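Local coordinates for protein amidohydrolase 2 (Bifidobacterium longum subsp. infantis, PDB 6UVZ) that probably works as a hydrolase of the metallo-dependent hydrolase superfamily, although its substrate and exact reaction are not established, at residues G87-W92 with I102-H107; A123-M128 with A152-V157; G132-L137 with E156-I161; D146-F151 with A179-L184. All coordinates share one frame; numbering follows the deposited sequence.

Overall arrangement
Contact 3 is the innermost of the four: a parallel strand pair, 135-137 with 159-161, held by backbone hydrogen bonds in the wall of the barrel. Contacts 2 and 4 lie in the outer layer and share helix 144-153, which packs on helix 119-131 at its C-terminal end and on helix 172-181 along another flank. Contact 2 mixes valine-leucine packing with an exposed arginine, whereas contact 4 is methyl packing with no hydrogen bond or salt bridge across it. Contact 1 joins the chain leaving strand 80-86 to the adjacent strand 101-103 through a buried glutamate. Contacts 2 and 3 share Glu-156 and Val-157, and Phe-151 of contact 4 packs against Phe-135, Leu-137 and Val-159 of contact 3.

Contact 1: residues G87-W92 with I102-H107; sequences GRVSPW and IREPLH
Glu-104 reaches across to Val-89 and takes its backbone N-H on OE1, with Val-89 N 3.1 Å from Glu-104 OE1. The hydrogen points almost straight at the oxygen (170°), yet it arrives from well above the carboxylate plane, 55° out of it. Val-89 also leans its CG2 methyl against the same oxygen, 3.5 Å from Glu-104 OE1, so one carboxylate oxygen meets both the backbone and the side chain of this valine. The glutamate is fully stretched, with CG anti to the backbone N (chi1 180°), and on the way its CB passes 3.3 Å from Gly-87 O. The other oxygen faces Arg-88, but Glu-104 OE2 is 4.0 Å from Arg-88 NH1 and lies well out of the guanidinium plane, so this is a long ion pair without a directed N-H. A firmer partner for OE2 is Arg-115, whose NE makes a salt bridge to it; two arginines thus gather round one buried carboxylate. Behind this cluster the backbones run close together: Gly-87 N gives a weak hydrogen bond to Arg-103 O at 3.4 Å, and Ile-102 CG2 lies 3.9 Å from Gly-87 N. Phe-121 and Phe-135 also touch Glu-104, while Arg-103 turns the other way to a salt bridge with Glu-59. Two adjacent parallel strands, 80-86 and 101-103, leave the sheet side by side here, and the contact ties their C-terminal exits together, an arrangement belonging to the TIM-barrel fold of the amidohydrolases.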
loop_
_atom_site.group_PDB
_atom_site.type_symbol
_atom_site.label_atom_id
_atom_site.label_comp_id
_atom_site.label_asym_id
_atom_site.label_seq_id
_atom_site.Cartn_x
_atom_site.Cartn_y
_atom_site.Cartn_z
ATOM N N GLY A 87 10.011 8.352 -4.525
ATOM C CA GLY A 87 11.428 8.473 -4.818
ATOM C C GLY A 87 11.813 7.490 -5.901
ATOM O O GLY A 87 11.017 6.645 -6.321
ATOM N N ARG A 88 13.058 7.619 -6.353
ATOM C CA ARG A 88 13.628 6.740 -7.366
ATOM C C ARG A 88 14.653 5.831 -6.699
ATOM O O ARG A 88 15.653 6.312 -6.158
ATOM C CB ARG A 88 14.268 7.545 -8.497
ATOM C CG ARG A 88 14.818 6.695 -9.630
ATOM C CD ARG A 88 15.273 7.554 -10.799
ATOM N NE ARG A 88 15.851 6.750 -11.872
ATOM C CZ ARG A 88 15.143 6.165 -12.833
ATOM N NH1 ARG A 88 13.823 6.290 -12.858
ATOM N NH2 ARG A 88 15.755 5.452 -13.768
ATOM N N VAL A 89 14.401 4.524 -6.744
ATOM C CA VAL A 89 15.215 3.562 -6.008
ATOM C C VAL A 89 16.624 3.530 -6.585
ATOM O O VAL A 89 16.817 3.289 -7.782
ATOM C CB VAL A 89 14.573 2.170 -6.036
ATOM C CG1 VAL A 89 15.534 1.132 -5.481
ATOM C CG2 VAL A 89 13.274 2.175 -5.249
ATOM N N SER A 90 17.612 3.765 -5.730
ATOM C CA SER A 90 19.022 3.709 -6.089
ATOM C C SER A 90 19.839 3.757 -4.800
ATOM O O SER A 90 19.362 4.271 -3.786
ATOM C CB SER A 90 19.415 4.870 -7.018
ATOM O OG SER A 90 19.339 6.113 -6.343
ATOM N N PRO A 91 21.065 3.228 -4.816
ATOM C CA PRO A 91 21.903 3.288 -3.609
ATOM C C PRO A 91 22.442 4.683 -3.320
ATOM O O PRO A 91 23.270 4.864 -2.422
ATOM C CB PRO A 91 23.034 2.298 -3.918
ATOM C CG PRO A 91 23.078 2.222 -5.401
ATOM C CD PRO A 91 21.671 2.402 -5.875
ATOM N N TRP A 92 21.977 5.678 -4.084
ATOM C CA TRP A 92 22.298 7.081 -3.842
ATOM C C TRP A 92 21.038 7.940 -3.822
ATOM O O TRP A 92 21.113 9.147 -4.074
ATOM C CB TRP A 92 23.273 7.607 -4.897
ATOM C CG TRP A 92 22.751 7.460 -6.291
ATOM C CD1 TRP A 92 21.926 8.321 -6.954
ATOM C CD2 TRP A 92 23.007 6.376 -7.192
ATOM N NE1 TRP A 92 21.657 7.843 -8.213
ATOM C CE2 TRP A 92 22.309 6.650 -8.385
ATOM C CE3 TRP A 92 23.763 5.203 -7.107
ATOM C CZ2 TRP A 92 22.340 5.793 -9.482
ATOM C CZ3 TRP A 92 23.794 4.353 -8.199
ATOM C CH2 TRP A 92 23.089 4.654 -9.370
ATOM N N ILE A 102 9.483 4.252 0.969
ATOM C CA ILE A 102 9.536 4.817 -0.374
ATOM C C ILE A 102 8.647 4.000 -1.300
ATOM O O ILE A 102 8.609 2.767 -1.212
ATOM C CB ILE A 102 10.985 4.859 -0.912
ATOM C CG1 ILE A 102 11.833 5.831 -0.091
ATOM C CG2 ILE A 102 11.010 5.247 -2.382
ATOM C CD1 ILE A 102 11.364 7.266 -0.175
ATOM N N ARG A 103 7.925 4.688 -2.184
ATOM C CA ARG A 103 7.228 4.050 -3.292
ATOM C C ARG A 103 7.664 4.706 -4.593
ATOM O O ARG A 103 7.600 5.931 -4.725
ATOM C CB ARG A 103 5.704 4.146 -3.153
ATOM C CG ARG A 103 4.967 3.438 -4.285
ATOM C CD ARG A 103 3.470 3.334 -4.043
ATOM N NE ARG A 103 2.744 4.478 -4.584
ATOM C CZ ARG A 103 1.424 4.516 -4.738
ATOM N NH1 ARG A 103 0.684 3.470 -4.396
ATOM N NH2 ARG A 103 0.843 5.598 -5.239
ATOM N N GLU A 104 8.109 3.890 -5.547
ATOM C CA GLU A 104 8.418 4.383 -6.879
ATOM C C GLU A 104 7.280 4.020 -7.814
ATOM O O GLU A 104 7.034 2.822 -8.035
ATOM C CB GLU A 104 9.729 3.794 -7.388
ATOM C CG GLU A 104 10.110 4.270 -8.781
ATOM C CD GLU A 104 11.454 3.739 -9.239
ATOM O OE1 GLU A 104 12.184 3.163 -8.405
ATOM O OE2 GLU A 104 11.779 3.897 -10.435
ATOM N N PRO A 105 6.557 4.993 -8.371
ATOM C CA PRO A 105 5.442 4.660 -9.268
ATOM C C PRO A 105 5.911 3.967 -10.536
ATOM O O PRO A 105 6.197 4.622 -11.543
ATOM C CB PRO A 105 4.811 6.026 -9.568
ATOM C CG PRO A 105 5.911 7.009 -9.339
ATOM C CD PRO A 105 6.724 6.447 -8.210
ATOM N N LEU A 106 6.004 2.641 -10.492
ATOM C CA LEU A 106 6.379 1.856 -11.664
ATOM C C LEU A 106 5.260 1.959 -12.691
ATOM O O LEU A 106 4.211 1.325 -12.553
ATOM C CB LEU A 106 6.651 0.409 -11.273
ATOM C CG LEU A 106 7.826 0.226 -10.309
ATOM C CD1 LEU A 106 8.037 -1.239 -9.974
ATOM C CD2 LEU A 106 9.094 0.828 -10.892
ATOM N N HIS A 107 5.490 2.773 -13.721
ATOM C CA HIS A 107 4.504 3.103 -14.751
ATOM C C HIS A 107 3.719 1.889 -15.240
ATOM O O HIS A 107 2.540 1.734 -14.920
ATOM C CB HIS A 107 5.209 3.778 -15.934
ATOM C CG HIS A 107 4.281 4.457 -16.894
ATOM N ND1 HIS A 107 2.909 4.402 -16.777
ATOM C CD2 HIS A 107 4.535 5.212 -17.989
ATOM C CE1 HIS A 107 2.357 5.090 -17.760
ATOM N NE2 HIS A 107 3.322 5.593 -18.509
#

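Contact 2: residues A123-M128 with A152-V157; sequences AGLRAM and AQVPEV
Two neighbouring helices of the barrel's outer layer meet where Leu-125 and Arg-126 of helix 119-131 face Val-154, which starts the type I turn linking the end of helix 144-153 to strand 159-161. Both Val-154 methyls rest against Leu-125 CB, with Val-154 CG2 3.8 Å and Val-154 CG1 3.9 Å from that carbon. Val-157, at the other end of the turn, places CG2 3.6 Å from Leu-125 O and CG1 4.2 Å from Leu-125 CB. Phe-151 touches both Leu-125 and Val-157 and continues this apolar patch toward the sheet.

On the exposed side, Arg-126 stretches its chain from CG to NE over Val-154, whose CG2 sits over one face of the guanidinium, off its centre. The group then reaches the helix end: Arg-126 NH1 hydrogen-bonds Gln-153 O at 3.1 Å, bent at 146°, the donor standing 44° above the carbonyl plane. The same nitrogen forms a long salt bridge, with Arg-126 NH1 3.8 Å from Glu-156 OE2. A carbonyl near the C-terminal end of a helix and a carboxylate thus both present negative character to one cationic group, so the attraction is probably mainly electrostatic, laid over an apolar valine-leucine base.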
loop_
_atom_site.group_PDB
_atom_site.type_symbol
_atom_site.label_atom_id
_atom_site.label_comp_id
_atom_site.label_asym_id
_atom_site.label_seq_id
_atom_site.Cartn_x
_atom_site.Cartn_y
_atom_site.Cartn_z
ATOM N N ALA A 123 20.515 -2.712 -6.142
ATOM C CA ALA A 123 21.398 -2.125 -5.141
ATOM C C ALA A 123 20.660 -1.127 -4.263
ATOM O O ALA A 123 20.980 -0.988 -3.077
ATOM C CB ALA A 123 22.593 -1.458 -5.819
ATOM N N GLY A 124 19.673 -0.423 -4.823
ATOM C CA GLY A 124 18.876 0.483 -4.017
ATOM C C GLY A 124 18.021 -0.232 -2.992
ATOM O O GLY A 124 17.772 0.302 -1.907
ATOM N N LEU A 125 17.560 -1.443 -3.317
ATOM C CA LEU A 125 16.791 -2.224 -2.353
ATOM C C LEU A 125 17.636 -2.584 -1.139
ATOM O O LEU A 125 17.154 -2.535 -0.001
ATOM C CB LEU A 125 16.240 -3.487 -3.019
ATOM C CG LEU A 125 15.205 -3.310 -4.133
ATOM C CD1 LEU A 125 15.028 -4.605 -4.912
ATOM C CD2 LEU A 125 13.874 -2.846 -3.572
ATOM N N ARG A 126 18.904 -2.941 -1.360
ATOM C CA ARG A 126 19.783 -3.272 -0.242
ATOM C C ARG A 126 20.049 -2.053 0.631
ATOM O O ARG A 126 20.170 -2.175 1.855
ATOM C CB ARG A 126 21.099 -3.850 -0.759
ATOM C CG ARG A 126 20.940 -4.938 -1.807
ATOM C CD ARG A 126 22.275 -5.593 -2.121
ATOM N NE ARG A 126 22.252 -6.309 -3.393
ATOM C CZ ARG A 126 21.791 -7.545 -3.550
ATOM N NH1 ARG A 126 21.304 -8.210 -2.510
ATOM N NH2 ARG A 126 21.810 -8.116 -4.747
ATOM N N ALA A 127 20.146 -0.870 0.019
ATOM C CA ALA A 127 20.365 0.347 0.794
ATOM C C ALA A 127 19.171 0.654 1.689
ATOM O O ALA A 127 19.343 1.002 2.863
ATOM C CB ALA A 127 20.654 1.520 -0.143
HETATM N N MSE A 128 17.960 0.528 1.156
HETATM C CA MSE A 128 16.747 0.736 1.936
HETATM C C MSE A 128 16.615 -0.309 3.037
HETATM O O MSE A 128 16.163 -0.007 4.143
HETATM C CB MSE A 128 15.514 0.701 1.032
HETATM C CG MSE A 128 15.398 1.887 0.094
HETATM SE SE MSE A 128 13.782 1.815 -0.994
HETATM C CE MSE A 128 14.271 0.341 -2.157
ATOM N N ALA A 152 13.759 -11.319 -5.054
ATOM C CA ALA A 152 14.396 -12.569 -4.654
ATOM C C ALA A 152 15.880 -12.370 -4.380
ATOM O O ALA A 152 16.450 -13.058 -3.525
ATOM C CB ALA A 152 14.192 -13.639 -5.727
ATOM N N GLN A 153 16.519 -11.437 -5.090
ATOM C CA GLN A 153 17.922 -11.135 -4.839
ATOM C C GLN A 153 18.117 -10.343 -3.555
ATOM O O GLN A 153 19.205 -10.390 -2.971
ATOM C CB GLN A 153 18.513 -10.361 -6.018
ATOM C CG GLN A 153 18.229 -10.982 -7.375
ATOM C CD GLN A 153 18.754 -10.139 -8.519
ATOM O OE1 GLN A 153 19.838 -9.562 -8.434
ATOM N NE2 GLN A 153 17.982 -10.057 -9.597
ATOM N N VAL A 154 17.096 -9.619 -3.107
ATOM C CA VAL A 154 17.171 -8.841 -1.874
ATOM C C VAL A 154 16.083 -9.330 -0.922
ATOM O O VAL A 154 15.042 -8.672 -0.783
ATOM C CB VAL A 154 17.029 -7.335 -2.152
ATOM C CG1 VAL A 154 17.416 -6.526 -0.922
ATOM C CG2 VAL A 154 17.875 -6.932 -3.351
ATOM N N PRO A 155 16.267 -10.473 -0.257
ATOM C CA PRO A 155 15.242 -10.943 0.689
ATOM C C PRO A 155 15.190 -10.146 1.981
ATOM O O PRO A 155 14.228 -10.308 2.743
ATOM C CB PRO A 155 15.653 -12.396 0.953
ATOM C CG PRO A 155 17.128 -12.402 0.740
ATOM C CD PRO A 155 17.385 -11.426 -0.377
ATOM N N GLU A 156 16.178 -9.294 2.251
ATOM C CA GLU A 156 16.222 -8.541 3.496
ATOM C C GLU A 156 15.439 -7.236 3.441
ATOM O O GLU A 156 15.290 -6.580 4.476
ATOM C CB GLU A 156 17.675 -8.246 3.895
ATOM C CG GLU A 156 18.448 -7.382 2.908
ATOM C CD GLU A 156 19.064 -8.179 1.773
ATOM O OE1 GLU A 156 18.756 -9.383 1.652
ATOM O OE2 GLU A 156 19.862 -7.602 1.005
ATOM N N VAL A 157 14.939 -6.841 2.273
ATOM C CA VAL A 157 14.121 -5.640 2.154
ATOM C C VAL A 157 12.657 -6.027 2.313
ATOM O O VAL A 157 12.228 -7.101 1.872
ATOM C CB VAL A 157 14.377 -4.922 0.812
ATOM C CG1 VAL A 157 13.863 -5.741 -0.361
ATOM C CG2 VAL A 157 13.747 -3.536 0.817
#

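Contact 3: residues G132-L137 with E156-I161; sequences GLPFEL and EVTVII
Phe-135 N donates to Thr-158 O at 2.7 Å, the first of three backbone hydrogen bonds that stitch 135-137 to 158-160 and form the tight part of this contact. Ile-160 N returns a bond to Phe-135 O at 2.9 Å. Leu-137 N then donates to Ile-160 O, also at 2.9 Å, completing the ladder expected of a parallel pair. Strands 135-137 and 159-161 run in the same direction with a 24° twist. Side chains then alternate. Leu-137 and Ile-161 lie alongside one another, pointing the same way, with Leu-137 CD2 3.6 Å from Ile-161 CD1; Leu-137 CB also rests 4.0 Å from Val-159 CG2. With helix 144-153 between them in sequence, the strands form one beta-alpha-beta unit of the TIM barrel, and Met-147 and Phe-151 of that helix cover the face bearing Leu-137. The opposite face bears Glu-136 and Ile-160. Glu-136 bends at CG (chi2 82°), which folds its carboxylate back over the neighbouring strand, with OE2 3.3 Å from Ile-160 CG2. That oxygen has a salt bridge to Lys-190 and a hydrogen bond to Tyr-255 OH. Toward the N-terminal ends the pairing gives way to side-chain packing: Pro-134 CB meets Ile-160 CD1 at 3.7 Å and also touches Thr-158 CB. Further out the contact thins, Val-157 CG2 only grazing Leu-133 O at 4.1 Å, and exposed Gly-132, its phi positive, closes helix 119-131 with a Schellman motif.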
loop_
_atom_site.group_PDB
_atom_site.type_symbol
_atom_site.label_atom_id
_atom_site.label_comp_id
_atom_site.label_asym_id
_atom_site.label_seq_id
_atom_site.Cartn_x
_atom_site.Cartn_y
_atom_site.Cartn_z
ATOM N N GLY A 132 16.126 0.276 7.147
ATOM C CA GLY A 132 14.799 0.024 7.675
ATOM C C GLY A 132 13.687 0.669 6.882
ATOM O O GLY A 132 12.664 1.052 7.458
ATOM N N LEU A 133 13.858 0.800 5.569
ATOM C CA LEU A 133 12.871 1.452 4.716
ATOM C C LEU A 133 12.152 0.413 3.870
ATOM O O LEU A 133 12.757 -0.153 2.945
ATOM C CB LEU A 133 13.542 2.493 3.818
ATOM C CG LEU A 133 14.208 3.680 4.515
ATOM C CD1 LEU A 133 14.930 4.555 3.501
ATOM C CD2 LEU A 133 13.181 4.490 5.287
ATOM N N PRO A 134 10.884 0.118 4.143
ATOM C CA PRO A 134 10.136 -0.794 3.273
ATOM C C PRO A 134 9.860 -0.155 1.920
ATOM O O PRO A 134 9.830 1.068 1.769
ATOM C CB PRO A 134 8.833 -1.043 4.043
ATOM C CG PRO A 134 9.120 -0.613 5.453
ATOM C CD PRO A 134 10.111 0.501 5.334
ATOM N N PHE A 135 9.656 -1.010 0.923
ATOM C CA PHE A 135 9.336 -0.569 -0.427
ATOM C C PHE A 135 7.889 -0.909 -0.758
ATOM O O PHE A 135 7.414 -2.011 -0.464
ATOM C CB PHE A 135 10.266 -1.203 -1.463
ATOM C CG PHE A 135 9.965 -0.784 -2.874
ATOM C CD1 PHE A 135 10.324 0.474 -3.327
ATOM C CD2 PHE A 135 9.318 -1.643 -3.744
ATOM C CE1 PHE A 135 10.046 0.867 -4.622
ATOM C CE2 PHE A 135 9.037 -1.256 -5.042
ATOM C CZ PHE A 135 9.402 -0.000 -5.480
ATOM N N GLU A 136 7.198 0.045 -1.376
ATOM C CA GLU A 136 5.802 -0.110 -1.769
ATOM C C GLU A 136 5.763 -0.420 -3.261
ATOM O O GLU A 136 6.108 0.430 -4.088
ATOM C CB GLU A 136 5.012 1.155 -1.442
ATOM C CG GLU A 136 3.575 0.916 -1.028
ATOM C CD GLU A 136 3.445 0.546 0.435
ATOM O OE1 GLU A 136 4.281 1.002 1.242
ATOM O OE2 GLU A 136 2.508 -0.202 0.777
ATOM N N LEU A 137 5.346 -1.638 -3.606
ATOM C CA LEU A 137 5.363 -2.114 -4.986
ATOM C C LEU A 137 3.972 -1.960 -5.594
ATOM O O LEU A 137 3.037 -2.669 -5.211
ATOM C CB LEU A 137 5.828 -3.567 -5.052
ATOM C CG LEU A 137 5.776 -4.216 -6.438
ATOM C CD1 LEU A 137 6.577 -3.403 -7.439
ATOM C CD2 LEU A 137 6.282 -5.647 -6.389
ATOM N N GLU A 156 16.178 -9.294 2.251
ATOM C CA GLU A 156 16.222 -8.541 3.496
ATOM C C GLU A 156 15.439 -7.236 3.441
ATOM O O GLU A 156 15.290 -6.580 4.476
ATOM C CB GLU A 156 17.675 -8.246 3.895
ATOM C CG GLU A 156 18.448 -7.382 2.908
ATOM C CD GLU A 156 19.064 -8.179 1.773
ATOM O OE1 GLU A 156 18.756 -9.383 1.652
ATOM O OE2 GLU A 156 19.862 -7.602 1.005
ATOM N N VAL A 157 14.939 -6.841 2.273
ATOM C CA VAL A 157 14.121 -5.640 2.154
ATOM C C VAL A 157 12.657 -6.027 2.313
ATOM O O VAL A 157 12.228 -7.101 1.872
ATOM C CB VAL A 157 14.377 -4.922 0.812
ATOM C CG1 VAL A 157 13.863 -5.741 -0.361
ATOM C CG2 VAL A 157 13.747 -3.536 0.817
ATOM N N THR A 158 11.891 -5.163 2.971
ATOM C CA THR A 158 10.464 -5.380 3.162
ATOM C C THR A 158 9.714 -4.811 1.965
ATOM O O THR A 158 9.747 -3.599 1.722
ATOM C CB THR A 158 9.981 -4.731 4.459
ATOM O OG1 THR A 158 10.645 -5.339 5.574
ATOM C CG2 THR A 158 8.478 -4.904 4.615
ATOM N N VAL A 159 9.047 -5.684 1.215
ATOM C CA VAL A 159 8.282 -5.298 0.036
ATOM C C VAL A 159 6.806 -5.513 0.335
ATOM O O VAL A 159 6.420 -6.550 0.887
ATOM C CB VAL A 159 8.723 -6.092 -1.207
ATOM C CG1 VAL A 159 8.790 -7.583 -0.897
ATOM C CG2 VAL A 159 7.786 -5.823 -2.376
ATOM N N ILE A 160 5.984 -4.528 -0.012
ATOM C CA ILE A 160 4.540 -4.594 0.180
ATOM C C ILE A 160 3.895 -4.538 -1.196
ATOM O O ILE A 160 4.006 -3.527 -1.902
ATOM C CB ILE A 160 4.018 -3.469 1.083
ATOM C CG1 ILE A 160 4.537 -3.631 2.513
ATOM C CG2 ILE A 160 2.503 -3.461 1.079
ATOM C CD1 ILE A 160 5.843 -2.916 2.788
ATOM N N ILE A 161 3.223 -5.621 -1.583
ATOM C CA ILE A 161 2.563 -5.702 -2.881
ATOM C C ILE A 161 1.252 -4.926 -2.790
ATOM O O ILE A 161 0.348 -5.300 -2.040
ATOM C CB ILE A 161 2.319 -7.156 -3.298
ATOM C CG1 ILE A 161 3.549 -8.020 -3.015
ATOM C CG2 ILE A 161 1.963 -7.231 -4.771
ATOM C CD1 ILE A 161 4.787 -7.598 -3.763
#

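Contact 4: residues D146-F151 with A179-L184; sequences DMAKAF and AALAEL
Ala-148 has only a methyl at the interface with helix 172-181, and with it the backbones come close: Ala-148 CB stands 4.0 Å from Ala-180 CB, methyl against methyl. Leu-181, a residue further on, does more of the work. Its CB points along the interface, not at the opposite helix, but CG lies anti to the carbonyl carbon (chi1 -70°), and this swings the branch over so that CD2 lands on the helix backbone, 3.7 Å from Ala-148 CA and 4.2 Å from Met-147 O. The other branch turns inward, where CD1 packs on Ile-161 of the sheet. One leucine therefore bridges a helix and a strand. Helices 144-153 and 172-181 are adjacent members of the shell that surrounds the parallel strands of the TIM barrel. No hydrogen bond crosses between them; methyl groups pack on aliphatic carbon and on backbone, carbonyl oxygens included. The second point of contact lies after the helix: a type I turn from Leu-181 to Leu-184 brings the latter round to aim its side chain back at helix 144-153. Leu-184 CD1 reaches the root of Phe-151, touching Phe-151 CB and Phe-151 O at 3.7 Å each, while Leu-184 CD2 approaches the same carbonyl oxygen at 3.9 Å. The phenyl ring itself takes no part in that meeting. From CB it turns away from Leu-184 into the core, where it packs against Leu-125, Leu-137 and Val-159. Lys-213 donates to the carbonyl oxygens of Ala-182 and Leu-184, and Ser-187 OG is hydrogen-bonded to Leu-181 O.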
loop_
_atom_site.group_PDB
_atom_site.type_symbol
_atom_site.label_atom_id
_atom_site.label_comp_id
_atom_site.label_asym_id
_atom_site.label_seq_id
_atom_site.Cartn_x
_atom_site.Cartn_y
_atom_site.Cartn_z
ATOM N N ASP A 146 8.998 -10.065 -13.370
ATOM C CA ASP A 146 10.305 -9.467 -13.123
ATOM C C ASP A 146 10.433 -8.966 -11.691
ATOM O O ASP A 146 11.546 -8.911 -11.154
ATOM C CB ASP A 146 10.561 -8.327 -14.109
ATOM C CG ASP A 146 10.479 -8.777 -15.554
ATOM O OD1 ASP A 146 9.432 -8.543 -16.193
ATOM O OD2 ASP A 146 11.459 -9.373 -16.048
HETATM N N MSE A 147 9.320 -8.598 -11.063
HETATM C CA MSE A 147 9.334 -8.140 -9.678
HETATM C C MSE A 147 9.771 -9.263 -8.748
HETATM O O MSE A 147 10.500 -9.034 -7.783
HETATM C CB MSE A 147 7.954 -7.625 -9.265
HETATM C CG MSE A 147 7.349 -6.621 -10.229
HETATM SE SE MSE A 147 8.387 -4.981 -10.385
HETATM C CE MSE A 147 7.523 -4.237 -11.968
ATOM N N ALA A 148 9.319 -10.483 -9.050
ATOM C CA ALA A 148 9.675 -11.631 -8.223
ATOM C C ALA A 148 11.178 -11.880 -8.240
ATOM O O ALA A 148 11.781 -12.154 -7.197
ATOM C CB ALA A 148 8.917 -12.872 -8.694
ATOM N N LYS A 149 11.800 -11.788 -9.418
ATOM C CA LYS A 149 13.243 -11.981 -9.508
ATOM C C LYS A 149 14.007 -10.835 -8.859
ATOM O O LYS A 149 15.111 -11.043 -8.341
ATOM C CB LYS A 149 13.660 -12.136 -10.970
ATOM C CG LYS A 149 13.149 -13.405 -11.631
ATOM C CD LYS A 149 12.625 -13.122 -13.029
ATOM C CE LYS A 149 13.661 -12.402 -13.877
ATOM N NZ LYS A 149 13.121 -12.045 -15.218
ATOM N N ALA A 150 13.442 -9.627 -8.876
ATOM C CA ALA A 150 14.120 -8.483 -8.277
ATOM C C ALA A 150 14.221 -8.635 -6.764
ATOM O O ALA A 150 15.314 -8.548 -6.192
ATOM C CB ALA A 150 13.392 -7.189 -8.642
ATOM N N PHE A 151 13.089 -8.867 -6.098
ATOM C CA PHE A 151 13.076 -8.993 -4.647
ATOM C C PHE A 151 13.584 -10.344 -4.160
ATOM O O PHE A 151 13.817 -10.499 -2.957
ATOM C CB PHE A 151 11.664 -8.741 -4.113
ATOM C CG PHE A 151 11.170 -7.344 -4.355
ATOM C CD1 PHE A 151 11.521 -6.313 -3.499
ATOM C CD2 PHE A 151 10.361 -7.058 -5.442
ATOM C CE1 PHE A 151 11.071 -5.026 -3.722
ATOM C CE2 PHE A 151 9.910 -5.773 -5.671
ATOM C CZ PHE A 151 10.265 -4.756 -4.809
ATOM N N ALA A 179 3.211 -16.696 -6.353
ATOM C CA ALA A 179 3.715 -17.785 -5.525
ATOM C C ALA A 179 5.188 -17.604 -5.181
ATOM O O ALA A 179 5.620 -18.012 -4.098
ATOM C CB ALA A 179 3.500 -19.126 -6.226
ATOM N N ALA A 180 5.966 -17.000 -6.083
ATOM C CA ALA A 180 7.377 -16.762 -5.797
ATOM C C ALA A 180 7.551 -15.670 -4.749
ATOM O O ALA A 180 8.429 -15.767 -3.883
ATOM C CB ALA A 180 8.120 -16.398 -7.082
ATOM N N LEU A 181 6.726 -14.622 -4.814
ATOM C CA LEU A 181 6.810 -13.552 -3.826
ATOM C C LEU A 181 6.394 -14.037 -2.445
ATOM O O LEU A 181 6.954 -13.601 -1.433
ATOM C CB LEU A 181 5.948 -12.367 -4.259
ATOM C CG LEU A 181 6.448 -11.581 -5.470
ATOM C CD1 LEU A 181 5.413 -10.559 -5.905
ATOM C CD2 LEU A 181 7.771 -10.905 -5.147
ATOM N N ALA A 182 5.413 -14.942 -2.381
ATOM C CA ALA A 182 4.969 -15.472 -1.097
ATOM C C ALA A 182 6.044 -16.305 -0.412
ATOM O O ALA A 182 5.931 -16.575 0.788
ATOM C CB ALA A 182 3.702 -16.307 -1.281
ATOM N N GLU A 183 7.081 -16.714 -1.143
ATOM C CA GLU A 183 8.173 -17.482 -0.561
ATOM C C GLU A 183 9.220 -16.601 0.108
ATOM O O GLU A 183 10.065 -17.121 0.844
ATOM C CB GLU A 183 8.833 -18.346 -1.640
ATOM C CG GLU A 183 9.461 -19.631 -1.122
ATOM C CD GLU A 183 8.429 -20.670 -0.717
ATOM O OE1 GLU A 183 7.232 -20.481 -1.022
ATOM O OE2 GLU A 183 8.818 -21.680 -0.093
ATOM N N LEU A 184 9.182 -15.287 -0.126
ATOM C CA LEU A 184 10.131 -14.366 0.478
ATOM C C LEU A 184 9.779 -14.119 1.944
ATOM O O LEU A 184 8.604 -14.122 2.318
ATOM C CB LEU A 184 10.144 -13.044 -0.283
ATOM C CG LEU A 184 10.500 -13.131 -1.769
ATOM C CD1 LEU A 184 10.421 -11.761 -2.422
ATOM C CD2 LEU A 184 11.882 -13.739 -1.959
#